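Local coordinates for Mgp-operon protein 3 (Mycoplasma pneumoniae, PDB 6RJ1) that probably helps this bacterium attach to host cells, as the extracellular N-terminal domain of an adhesion protein, at residues 219-224 against 651-656; 165-170 against 177-182; 511-516 against 534-539; 228-231 against 236-239; 638-641 against 647-650. All coordinates share one frame; numbering follows the deposited sequence.

Contact 1 (219-224 against 651-656)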
# COMPACT_ATOMS: atom_id res chain seq x y z
N THR A 219 18.26 -4.49 -16.17
CA THR A 219 18.73 -4.01 -14.87
C THR A 219 17.80 -2.98 -14.19
O THR A 219 18.01 -2.65 -13.02
CB THR A 219 20.16 -3.47 -14.99
OG1 THR A 219 20.15 -2.31 -15.84
CG2 THR A 219 21.13 -4.50 -15.50
N GLY A 220 16.81 -2.47 -14.93
CA GLY A 220 15.89 -1.50 -14.38
C GLY A 220 15.08 -0.73 -15.41
O GLY A 220 14.68 -1.29 -16.43
N PHE A 221 14.80 0.54 -15.11
CA PHE A 221 14.00 1.39 -15.98
C PHE A 221 14.52 2.82 -16.00
O PHE A 221 15.00 3.33 -14.98
CB PHE A 221 12.49 1.32 -15.61
CG PHE A 221 12.13 1.71 -14.19
CD1 PHE A 221 12.16 0.77 -13.16
CD2 PHE A 221 11.71 3.00 -13.89
CE1 PHE A 221 11.81 1.13 -11.85
CE2 PHE A 221 11.35 3.35 -12.59
CZ PHE A 221 11.40 2.42 -11.57
N LYS A 222 14.43 3.46 -17.18
CA LYS A 222 14.85 4.84 -17.44
C LYS A 222 14.02 5.84 -16.61
O LYS A 222 12.79 5.73 -16.54
CB LYS A 222 14.75 5.14 -18.93
CG LYS A 222 15.77 4.40 -19.78
CD LYS A 222 15.94 5.06 -21.14
CE LYS A 222 17.04 4.40 -21.95
NZ LYS A 222 17.11 4.95 -23.33
N LEU A 223 14.71 6.81 -15.97
CA LEU A 223 14.07 7.84 -15.14
C LEU A 223 14.02 9.23 -15.79
O LEU A 223 13.56 10.19 -15.16
CB LEU A 223 14.76 7.92 -13.76
CG LEU A 223 14.66 6.69 -12.87
CD1 LEU A 223 15.62 6.77 -11.72
CD2 LEU A 223 13.25 6.51 -12.34
N ASP A 224 14.46 9.34 -17.06
CA ASP A 224 14.50 10.60 -17.82
C ASP A 224 13.12 11.11 -18.27
O ASP A 224 12.95 12.32 -18.46
CB ASP A 224 15.45 10.46 -19.03
CG ASP A 224 15.04 9.44 -20.08
OD1 ASP A 224 14.48 8.38 -19.71
OD2 ASP A 224 15.30 9.70 -21.29
N ALA A 651 21.33 5.78 -4.79
CA ALA A 651 20.40 6.38 -3.83
C ALA A 651 19.10 5.59 -3.82
O ALA A 651 18.96 4.66 -4.61
CB ALA A 651 20.14 7.82 -4.20
N SER A 652 18.15 5.93 -2.93
CA SER A 652 16.86 5.23 -2.82
C SER A 652 15.72 5.91 -3.55
O SER A 652 15.64 7.15 -3.59
CB SER A 652 16.49 5.00 -1.35
OG SER A 652 17.17 3.89 -0.80
N LEU A 653 14.81 5.10 -4.08
CA LEU A 653 13.64 5.54 -4.82
C LEU A 653 12.41 4.72 -4.38
O LEU A 653 12.46 3.49 -4.38
CB LEU A 653 13.95 5.37 -6.32
CG LEU A 653 12.85 5.63 -7.35
CD1 LEU A 653 13.43 6.24 -8.59
CD2 LEU A 653 12.11 4.34 -7.70
N ILE A 654 11.29 5.41 -4.07
CA ILE A 654 10.03 4.78 -3.67
C ILE A 654 8.95 5.00 -4.74
O ILE A 654 8.69 6.14 -5.16
CB ILE A 654 9.56 5.20 -2.24
CG1 ILE A 654 10.61 4.79 -1.15
CG2 ILE A 654 8.16 4.63 -1.92
CD1 ILE A 654 10.49 5.52 0.16
N ASN A 655 8.34 3.89 -5.19
CA ASN A 655 7.26 3.79 -6.15
C ASN A 655 5.93 3.84 -5.41
O ASN A 655 5.79 3.21 -4.36
CB ASN A 655 7.38 2.49 -6.94
CG ASN A 655 8.52 2.49 -7.93
OD1 ASN A 655 8.90 3.53 -8.46
ND2 ASN A 655 9.05 1.31 -8.23
N ALA A 656 4.96 4.57 -5.95
CA ALA A 656 3.64 4.72 -5.36
C ALA A 656 2.70 3.53 -5.68
O ALA A 656 1.49 3.71 -5.81
CB ALA A 656 3.02 6.04 -5.84
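Leu-223 and Leu-653 meet tip to tip between two non-adjacent strands of a large mixed sheet. Leu-223 CD2 lies 3.8 Å from Leu-653 CD1, and the other methyl of Leu-223, CD1, is 3.9 Å from Leu-653 CD1, so a single methyl group sits against both branches of its partner. Strands 220-222 and 650-654 do not pair with each other. Their nearest CA atoms, those of Leu-223 and Leu-653, are 10.6 Å apart, and no hydrogen bond crosses; the link between them in the sheet runs through strands 575-577 and 549-563. The gap is therefore spanned by side chains alone. Phe-221 adds the second apolar touch, its CZ 4.4 Å from Leu-653 CD2. With chi1 at 58°, its CG lies between the backbone N and the carbonyl carbon, and the ring extends toward the facing strand. There CZ also comes to 4.1 Å from Asn-655 OD1, the ring and amide planes being turned 37° from each other. In the next shell, Tyr-229 packs on Phe-221, Leu-223 and Leu-653 together, while Val-560 and Tyr-562 of strand 549-563 cover Leu-653. The polar end of Asn-655 is fixed from outside the pair by two bonds: OD1 accepts from Tyr-229 OH, and ND2 donates to Leu-659 O.

Contact 2 (165-170 against 177-182)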
# COMPACT_ATOMS: atom_id res chain seq x y z
N LEU A 165 13.80 9.78 -3.68
CA LEU A 165 12.87 10.10 -4.75
C LEU A 165 11.57 9.34 -4.50
O LEU A 165 11.62 8.15 -4.24
CB LEU A 165 13.48 9.65 -6.08
CG LEU A 165 13.97 10.71 -7.06
CD1 LEU A 165 14.76 11.80 -6.38
CD2 LEU A 165 14.82 10.08 -8.13
N VAL A 166 10.42 10.04 -4.54
CA VAL A 166 9.11 9.42 -4.36
C VAL A 166 8.27 9.68 -5.61
O VAL A 166 8.19 10.81 -6.08
CB VAL A 166 8.37 9.86 -3.06
CG1 VAL A 166 7.09 9.04 -2.85
CG2 VAL A 166 9.27 9.76 -1.83
N GLU A 167 7.68 8.62 -6.16
CA GLU A 167 6.82 8.70 -7.34
C GLU A 167 5.52 9.42 -7.00
O GLU A 167 4.97 9.22 -5.91
CB GLU A 167 6.50 7.29 -7.85
CG GLU A 167 5.94 7.25 -9.26
CD GLU A 167 5.23 5.97 -9.66
OE1 GLU A 167 5.18 5.03 -8.84
OE2 GLU A 167 4.72 5.92 -10.80
N GLN A 168 4.99 10.23 -7.96
CA GLN A 168 3.70 10.89 -7.79
C GLN A 168 2.62 9.81 -7.58
O GLN A 168 2.77 8.71 -8.11
CB GLN A 168 3.39 11.86 -8.95
CG GLN A 168 3.13 11.22 -10.31
CD GLN A 168 2.87 12.24 -11.38
OE1 GLN A 168 3.51 12.24 -12.43
NE2 GLN A 168 1.92 13.14 -11.15
N PRO A 169 1.59 10.03 -6.72
CA PRO A 169 0.63 8.95 -6.47
C PRO A 169 -0.12 8.47 -7.72
O PRO A 169 -0.36 9.24 -8.65
CB PRO A 169 -0.31 9.54 -5.41
CG PRO A 169 0.44 10.67 -4.82
CD PRO A 169 1.25 11.23 -5.94
N VAL A 170 -0.42 7.17 -7.74
CA VAL A 170 -1.17 6.55 -8.83
C VAL A 170 -2.64 6.87 -8.57
O VAL A 170 -3.15 6.58 -7.48
CB VAL A 170 -0.90 5.02 -8.94
CG1 VAL A 170 -1.77 4.39 -10.03
CG2 VAL A 170 0.57 4.72 -9.19
N ALA A 177 -0.19 2.53 -19.94
CA ALA A 177 0.94 3.15 -20.64
C ALA A 177 1.61 4.24 -19.79
O ALA A 177 2.81 4.48 -19.92
CB ALA A 177 0.50 3.71 -21.98
N GLY A 178 0.82 4.87 -18.91
CA GLY A 178 1.30 5.86 -17.97
C GLY A 178 2.26 5.24 -16.98
O GLY A 178 3.19 5.90 -16.54
N LEU A 179 2.07 3.95 -16.62
CA LEU A 179 2.97 3.24 -15.71
C LEU A 179 4.25 2.75 -16.41
O LEU A 179 5.27 2.55 -15.75
CB LEU A 179 2.25 2.06 -15.03
CG LEU A 179 1.40 2.30 -13.76
CD1 LEU A 179 1.80 3.57 -12.99
CD2 LEU A 179 -0.05 2.26 -14.07
N ALA A 180 4.18 2.53 -17.74
CA ALA A 180 5.27 2.01 -18.58
C ALA A 180 6.47 2.95 -18.73
O ALA A 180 6.34 4.06 -19.25
CB ALA A 180 4.73 1.62 -19.96
N ARG A 181 7.65 2.49 -18.29
CA ARG A 181 8.91 3.22 -18.35
C ARG A 181 9.86 2.46 -19.28
O ARG A 181 9.91 1.23 -19.19
CB ARG A 181 9.53 3.29 -16.93
CG ARG A 181 9.51 4.66 -16.23
CD ARG A 181 8.16 5.35 -16.09
NE ARG A 181 7.24 4.72 -15.14
CZ ARG A 181 6.82 5.29 -14.01
NH1 ARG A 181 5.94 4.67 -13.24
NH2 ARG A 181 7.29 6.47 -13.64
N VAL A 182 10.61 3.16 -20.15
CA VAL A 182 11.57 2.54 -21.07
C VAL A 182 12.58 1.68 -20.30
O VAL A 182 13.10 2.11 -19.27
CB VAL A 182 12.24 3.55 -22.05
CG1 VAL A 182 13.28 2.86 -22.94
CG2 VAL A 182 11.19 4.25 -22.91
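Arg-181 presents the edge of its guanidinium group to the carboxylate of Glu-167, joining the strand 165-167 of the mixed sheet to the loop that leaves the short helix 176-179. The salt bridge runs from Arg-181 NH1 to Glu-167 OE2 at 3.0 Å and is nearly straight, with an N-H...O angle of 171°. The acceptor lies only 5° out of the guanidinium plane, yet NH1 meets the carboxylate from above its plane, the two groups being turned 52° apart. Glu-167 gets there with its chain extended, whereas Arg-181 bends at chi2 and chi3. That bend brings NE back to Leu-179 O at 3.0 Å, with a weak second bond from NH1 to the same oxygen, which should restrict rotation of the guanidinium. The buried carboxylate has further partners: Arg-227 NE pairs with OE2, and Tyr-662 OH and Ala-656 N bond to OE1. Two arginines beside it would probably favour its ionised form. Tyr-662 also makes a cation-pi contact with Arg-181. Apolar packing completes the join beside the salt bridge: Val-170 and Leu-179 cross at about a right angle, with Val-170 CG2 4.2 Å from Leu-179 CD1.

Contact 3 (511-516 against 534-539)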
# COMPACT_ATOMS: atom_id res chain seq x y z
N ASN A 511 17.90 -6.75 -0.91
CA ASN A 511 18.97 -6.69 -1.91
C ASN A 511 18.64 -5.72 -3.04
O ASN A 511 19.54 -5.10 -3.59
CB ASN A 511 19.34 -8.08 -2.45
CG ASN A 511 20.04 -8.94 -1.43
OD1 ASN A 511 20.38 -8.51 -0.32
ND2 ASN A 511 20.24 -10.21 -1.78
N GLN A 512 17.35 -5.56 -3.34
CA GLN A 512 16.92 -4.65 -4.39
C GLN A 512 16.83 -3.20 -3.89
O GLN A 512 16.66 -2.31 -4.71
CB GLN A 512 15.63 -5.15 -5.06
CG GLN A 512 15.66 -4.94 -6.56
CD GLN A 512 14.66 -5.76 -7.32
OE1 GLN A 512 13.81 -5.22 -8.03
NE2 GLN A 512 14.77 -7.08 -7.23
N LEU A 513 17.00 -2.96 -2.56
CA LEU A 513 16.94 -1.63 -1.96
C LEU A 513 18.06 -0.74 -2.44
O LEU A 513 17.90 0.48 -2.52
CB LEU A 513 16.91 -1.67 -0.42
CG LEU A 513 15.63 -2.18 0.28
CD1 LEU A 513 15.86 -2.35 1.77
CD2 LEU A 513 14.46 -1.24 0.08
N GLY A 514 19.20 -1.34 -2.77
CA GLY A 514 20.36 -0.61 -3.26
C GLY A 514 21.64 -1.40 -3.21
O GLY A 514 21.64 -2.60 -2.92
N PHE A 515 22.75 -0.71 -3.48
CA PHE A 515 24.09 -1.28 -3.51
C PHE A 515 24.85 -1.13 -2.19
O PHE A 515 24.92 -0.04 -1.61
CB PHE A 515 24.88 -0.69 -4.69
CG PHE A 515 26.31 -1.14 -4.82
CD1 PHE A 515 26.63 -2.36 -5.42
CD2 PHE A 515 27.36 -0.34 -4.37
CE1 PHE A 515 27.95 -2.77 -5.54
CE2 PHE A 515 28.69 -0.75 -4.49
CZ PHE A 515 28.97 -1.96 -5.09
N LYS A 516 25.45 -2.23 -1.77
CA LYS A 516 26.26 -2.32 -0.57
C LYS A 516 27.50 -3.17 -0.87
O LYS A 516 27.38 -4.25 -1.47
CB LYS A 516 25.44 -2.91 0.59
CG LYS A 516 26.10 -2.78 1.94
CD LYS A 516 25.22 -3.35 3.04
CE LYS A 516 25.59 -2.76 4.38
NZ LYS A 516 26.90 -3.24 4.90
N THR A 534 15.82 -1.19 6.40
CA THR A 534 15.00 -2.19 5.74
C THR A 534 13.93 -1.50 4.86
O THR A 534 14.08 -0.32 4.53
CB THR A 534 14.47 -3.23 6.77
OG1 THR A 534 13.85 -4.32 6.09
CG2 THR A 534 13.51 -2.63 7.82
N GLN A 535 12.87 -2.26 4.45
CA GLN A 535 11.78 -1.79 3.61
C GLN A 535 11.18 -0.48 4.16
O GLN A 535 10.77 -0.43 5.32
CB GLN A 535 10.73 -2.91 3.36
CG GLN A 535 9.49 -2.51 2.54
CD GLN A 535 9.76 -2.00 1.16
OE1 GLN A 535 10.67 -2.45 0.45
NE2 GLN A 535 8.94 -1.06 0.72
N PRO A 536 11.23 0.62 3.37
CA PRO A 536 10.78 1.92 3.87
C PRO A 536 9.30 2.27 3.76
O PRO A 536 8.84 3.13 4.49
CB PRO A 536 11.59 2.88 3.01
CG PRO A 536 11.60 2.20 1.68
CD PRO A 536 11.78 0.75 2.00
N ALA A 537 8.58 1.71 2.78
CA ALA A 537 7.21 2.11 2.54
C ALA A 537 6.22 0.99 2.35
O ALA A 537 6.57 -0.10 1.88
CB ALA A 537 7.16 3.06 1.34
N TYR A 538 4.96 1.28 2.71
CA TYR A 538 3.83 0.37 2.60
C TYR A 538 2.56 1.10 2.18
O TYR A 538 2.40 2.28 2.49
CB TYR A 538 3.62 -0.38 3.94
CG TYR A 538 4.77 -1.29 4.31
CD1 TYR A 538 4.87 -2.57 3.79
CD2 TYR A 538 5.80 -0.84 5.15
CE1 TYR A 538 5.96 -3.39 4.09
CE2 TYR A 538 6.89 -1.65 5.45
CZ TYR A 538 6.96 -2.93 4.93
OH TYR A 538 8.04 -3.72 5.24
N LEU A 539 1.67 0.38 1.46
CA LEU A 539 0.32 0.82 1.05
C LEU A 539 -0.66 0.03 1.93
O LEU A 539 -1.04 -1.10 1.61
CB LEU A 539 0.08 0.60 -0.45
CG LEU A 539 0.99 1.42 -1.37
CD1 LEU A 539 1.72 0.54 -2.34
CD2 LEU A 539 0.22 2.53 -2.07
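The backbones of Leu-513 and Gln-535 approach to 7.6 Å between CA atoms, where the chain leaving helix 503-511 passes the loop that leads into strand 538-546 of the mixed sheet. Gly-514 is the first residue after the helix to abandon helical angles, and with phi at 164° the chain runs on extended from it. No hydrogen bond crosses between the segments; Leu-513 alone carries the contact from its side. CG stands anti to the carbonyl carbon (chi1 -71°), which points the branch at the 534-536 loop; there its two methyl groups meet different targets. CD1 rests on the backbone of Thr-534, 3.7 Å from its C, while CD2 lies 3.9 Å from Pro-536 CD and 4.0 Å from Gln-535 OE1. Leucine and proline slide past each other in opposite directions, and the Gln-535 chain crosses Leu-513 at about a right angle. Ala-559 of strand 549-563 touches Leu-513, Gln-535 and Pro-536, so the contact is seated on the sheet. Just before the first segment, at the end of helix 503-511, Glu-510 OE2 bonds to Thr-534 OG1. Gln-535, bent at chi2, fixes the loop on itself: its NE2 donates to a lone pair of Ala-537 O at 2.8 Å, in the carbonyl plane.

Contact 4 (228-231 against 236-239)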
# COMPACT_ATOMS: atom_id res chain seq x y z
N ALA A 228 6.28 11.73 -12.48
CA ALA A 228 7.23 12.44 -11.64
C ALA A 228 7.72 11.64 -10.44
O ALA A 228 6.95 10.93 -9.79
CB ALA A 228 6.64 13.75 -11.18
N TYR A 229 9.03 11.75 -10.20
CA TYR A 229 9.76 11.25 -9.05
C TYR A 229 10.29 12.52 -8.43
O TYR A 229 10.91 13.33 -9.13
CB TYR A 229 10.91 10.32 -9.46
CG TYR A 229 10.44 8.92 -9.79
CD1 TYR A 229 10.22 7.98 -8.78
CD2 TYR A 229 10.20 8.53 -11.10
CE1 TYR A 229 9.78 6.69 -9.07
CE2 TYR A 229 9.76 7.24 -11.41
CZ TYR A 229 9.56 6.32 -10.39
OH TYR A 229 9.13 5.05 -10.70
N ARG A 230 9.97 12.76 -7.17
CA ARG A 230 10.40 14.01 -6.56
C ARG A 230 11.10 13.81 -5.22
O ARG A 230 10.86 12.82 -4.52
CB ARG A 230 9.21 15.00 -6.42
CG ARG A 230 8.58 15.47 -7.73
CD ARG A 230 9.39 16.54 -8.44
NE ARG A 230 8.78 16.99 -9.69
CZ ARG A 230 9.01 16.44 -10.88
NH1 ARG A 230 8.41 16.90 -11.97
NH2 ARG A 230 9.84 15.41 -10.99
N LYS A 231 11.97 14.77 -4.87
CA LYS A 231 12.66 14.81 -3.59
C LYS A 231 11.68 15.32 -2.52
O LYS A 231 10.63 15.89 -2.86
CB LYS A 231 13.91 15.69 -3.67
CG LYS A 231 15.08 15.02 -4.38
CD LYS A 231 16.41 15.65 -3.98
CE LYS A 231 17.57 14.81 -4.44
NZ LYS A 231 18.87 15.34 -3.94
N TRP A 236 5.11 17.23 -6.37
CA TRP A 236 4.62 16.41 -7.48
C TRP A 236 3.72 17.31 -8.33
O TRP A 236 3.04 18.19 -7.78
CB TRP A 236 3.75 15.27 -6.95
CG TRP A 236 4.45 14.21 -6.17
CD1 TRP A 236 5.58 13.53 -6.53
CD2 TRP A 236 3.97 13.58 -4.98
NE1 TRP A 236 5.86 12.56 -5.60
CE2 TRP A 236 4.90 12.58 -4.63
CE3 TRP A 236 2.86 13.80 -4.14
CZ2 TRP A 236 4.74 11.78 -3.49
CZ3 TRP A 236 2.69 13.01 -3.03
CH2 TRP A 236 3.63 12.02 -2.70
N PRO A 237 3.64 17.11 -9.67
CA PRO A 237 2.68 17.90 -10.45
C PRO A 237 1.29 17.27 -10.38
O PRO A 237 1.16 16.07 -10.08
CB PRO A 237 3.25 17.87 -11.87
CG PRO A 237 4.22 16.72 -11.90
CD PRO A 237 4.33 16.13 -10.52
N VAL A 238 0.25 18.07 -10.64
CA VAL A 238 -1.15 17.59 -10.67
C VAL A 238 -1.34 16.76 -11.95
O VAL A 238 -2.17 15.86 -12.00
CB VAL A 238 -2.19 18.73 -10.56
CG1 VAL A 238 -2.76 18.87 -9.16
CG2 VAL A 238 -1.69 20.06 -11.11
N TYR A 239 -0.52 17.06 -12.98
CA TYR A 239 -0.50 16.42 -14.29
C TYR A 239 0.33 15.14 -14.26
O TYR A 239 1.34 15.05 -13.55
CB TYR A 239 0.05 17.38 -15.36
CG TYR A 239 -0.43 18.80 -15.18
CD1 TYR A 239 -1.69 19.19 -15.64
CD2 TYR A 239 0.35 19.75 -14.53
CE1 TYR A 239 -2.16 20.49 -15.45
CE2 TYR A 239 -0.11 21.05 -14.33
CZ TYR A 239 -1.36 21.42 -14.80
OH TYR A 239 -1.82 22.70 -14.61
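Arg-230 starts its contact at CB, 3.9 Å from Trp-236 CD1, where the chain doubles back after strand 229-230 of the mixed sheet. Its CG continues along the same indole carbon, with CG to Trp-236 CD1 at 3.8 Å, and also comes to 4.1 Å from Trp-236 CA; the two side chains slide past each other in opposite directions. The chain then bends at chi2 (-78°), turning the guanidinium away from the indole and over the neighbouring residues. At the tip, NH1 reaches Pro-237 CG at 4.2 Å, and one face of the group carries Ala-228 CB, offset toward the rim. NH2 donates to Tyr-229 O at 3.0 Å from above the carbonyl plane, and also bonds to Gly-250 O. NE makes a weak bond to Ser-235 O inside the connecting loop, so the charged end is held by carbonyl oxygens. Helix 253-267 covers it through Glu-253 and Trp-256. Across the same turn, Ala-228 CB packs against the proline ring, approaching Pro-237 CG to 3.9 Å with CD nearer still. The indole itself is tied to the adjoining strand 165-167, Trp-236 NE1 donating to Val-166 O.

Contact 5 (638-641 against 647-650)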
# COMPACT_ATOMS: atom_id res chain seq x y z
N TYR A 638 24.52 -7.77 -8.15
CA TYR A 638 23.95 -6.42 -8.31
C TYR A 638 24.48 -5.72 -9.60
O TYR A 638 25.67 -5.84 -9.89
CB TYR A 638 24.23 -5.56 -7.05
CG TYR A 638 23.39 -4.30 -6.98
CD1 TYR A 638 22.12 -4.32 -6.43
CD2 TYR A 638 23.84 -3.11 -7.54
CE1 TYR A 638 21.31 -3.18 -6.43
CE2 TYR A 638 23.03 -1.97 -7.57
CZ TYR A 638 21.78 -2.00 -6.99
OH TYR A 638 21.01 -0.87 -6.98
N PRO A 639 23.61 -4.98 -10.34
CA PRO A 639 24.07 -4.32 -11.59
C PRO A 639 25.00 -3.11 -11.43
O PRO A 639 24.63 -1.98 -11.77
CB PRO A 639 22.75 -3.93 -12.27
CG PRO A 639 21.79 -3.76 -11.16
CD PRO A 639 22.16 -4.81 -10.15
N VAL A 640 26.22 -3.35 -10.93
CA VAL A 640 27.31 -2.38 -10.76
C VAL A 640 28.60 -3.09 -11.19
O VAL A 640 28.94 -4.13 -10.60
CB VAL A 640 27.41 -1.80 -9.32
CG1 VAL A 640 28.73 -1.06 -9.09
CG2 VAL A 640 26.23 -0.88 -9.01
N LYS A 641 29.30 -2.54 -12.23
CA LYS A 641 30.56 -3.08 -12.76
C LYS A 641 31.61 -3.15 -11.66
O LYS A 641 31.75 -2.20 -10.89
CB LYS A 641 31.07 -2.23 -13.94
CG LYS A 641 31.91 -3.03 -14.93
CD LYS A 641 32.76 -2.16 -15.85
CE LYS A 641 32.13 -1.88 -17.19
NZ LYS A 641 32.89 -0.86 -17.94
N THR A 647 33.49 3.31 -6.10
CA THR A 647 33.09 4.67 -6.45
C THR A 647 31.58 4.84 -6.76
O THR A 647 31.14 5.96 -7.06
CB THR A 647 34.00 5.16 -7.61
OG1 THR A 647 33.83 6.57 -7.78
CG2 THR A 647 33.76 4.42 -8.93
N ALA A 648 30.79 3.74 -6.69
CA ALA A 648 29.35 3.72 -6.98
C ALA A 648 28.54 4.61 -6.04
O ALA A 648 28.83 4.68 -4.85
CB ALA A 648 28.83 2.30 -6.94
N LYS A 649 27.52 5.30 -6.61
CA LYS A 649 26.63 6.21 -5.89
C LYS A 649 25.18 5.85 -6.20
O LYS A 649 24.59 6.39 -7.14
CB LYS A 649 26.90 7.67 -6.29
CG LYS A 649 28.34 8.13 -6.09
CD LYS A 649 28.62 9.43 -6.82
CE LYS A 649 30.03 9.48 -7.36
NZ LYS A 649 31.06 9.47 -6.28
N ILE A 650 24.61 4.91 -5.43
CA ILE A 650 23.23 4.45 -5.60
C ILE A 650 22.37 5.00 -4.45
O ILE A 650 22.65 4.73 -3.29
CB ILE A 650 23.13 2.90 -5.77
CG1 ILE A 650 23.97 2.34 -6.97
CG2 ILE A 650 21.68 2.41 -5.84
CD1 ILE A 650 24.08 3.07 -8.34
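Apolar packing makes up most of this contact, with Val-640 and Tyr-638 on one side and Ala-648 and Ile-650 on the other. Val-640 divides its branches: CG1, anti to the backbone N (chi1 166°), lies 4.0 Å from Ala-648 CB, while CG2 lies 4.4 Å from Ile-650 CG1. Tyr-638 slides past Ile-650 in the opposite direction. Its OH comes 3.5 Å from the CG2 methyl, and its ring carbon CE2 is 4.5 Å from Ile-650 CG1, an oblique approach. The tyrosine ring is also flanked from its own segment, Pro-639 CD sitting over one face near the rim and Val-640 CG2 at the edge in the ring plane. Hydrogen bonds take no part across the pair. The one within a segment runs from Val-640 N to Tyr-638 O at 2.8 Å, and Pro-639 is the centre of the inverse gamma turn that it closes. Polar backbone atoms of the other segment are met by asparagines of a neighbouring loop: Asn-525 at Ile-650 N, Asn-527 at Ile-650 O and Asn-520 at Ala-648 O. Leu-577 of strand 575-577 touches both Tyr-638 and Ile-650. The contact thus closes a short loop at the entrance to strand 650-654, an irregular chain section held by side chains against the residues that lead into the first position of the strand, with the inverse gamma turn shaping that section.

Overall arrangement
Contacts 1 to 4 are buried and reach one mixed sheet, while contact 5 is only partly buried, its centre about 29 Å from the centre of the chain. Strand 650-654 runs through the set: contact 1 uses it, contact 5 closes the loop leading into it, and in contact 2 its neighbour 165-167 bonds to it, Leu-165 O receiving Ile-654 N. Strand 165-167 pairs on its other side with 229-230 of contact 4, whose Tyr-229 packs into contact 1. Ile-654 also touches Pro-536 and Ala-537 of contact 3. Chemistry varies: a salt bridge crosses contact 2 alone, contact 4 mixes arginine with indole and proline, and contacts 1, 3 and 5 are chiefly apolar.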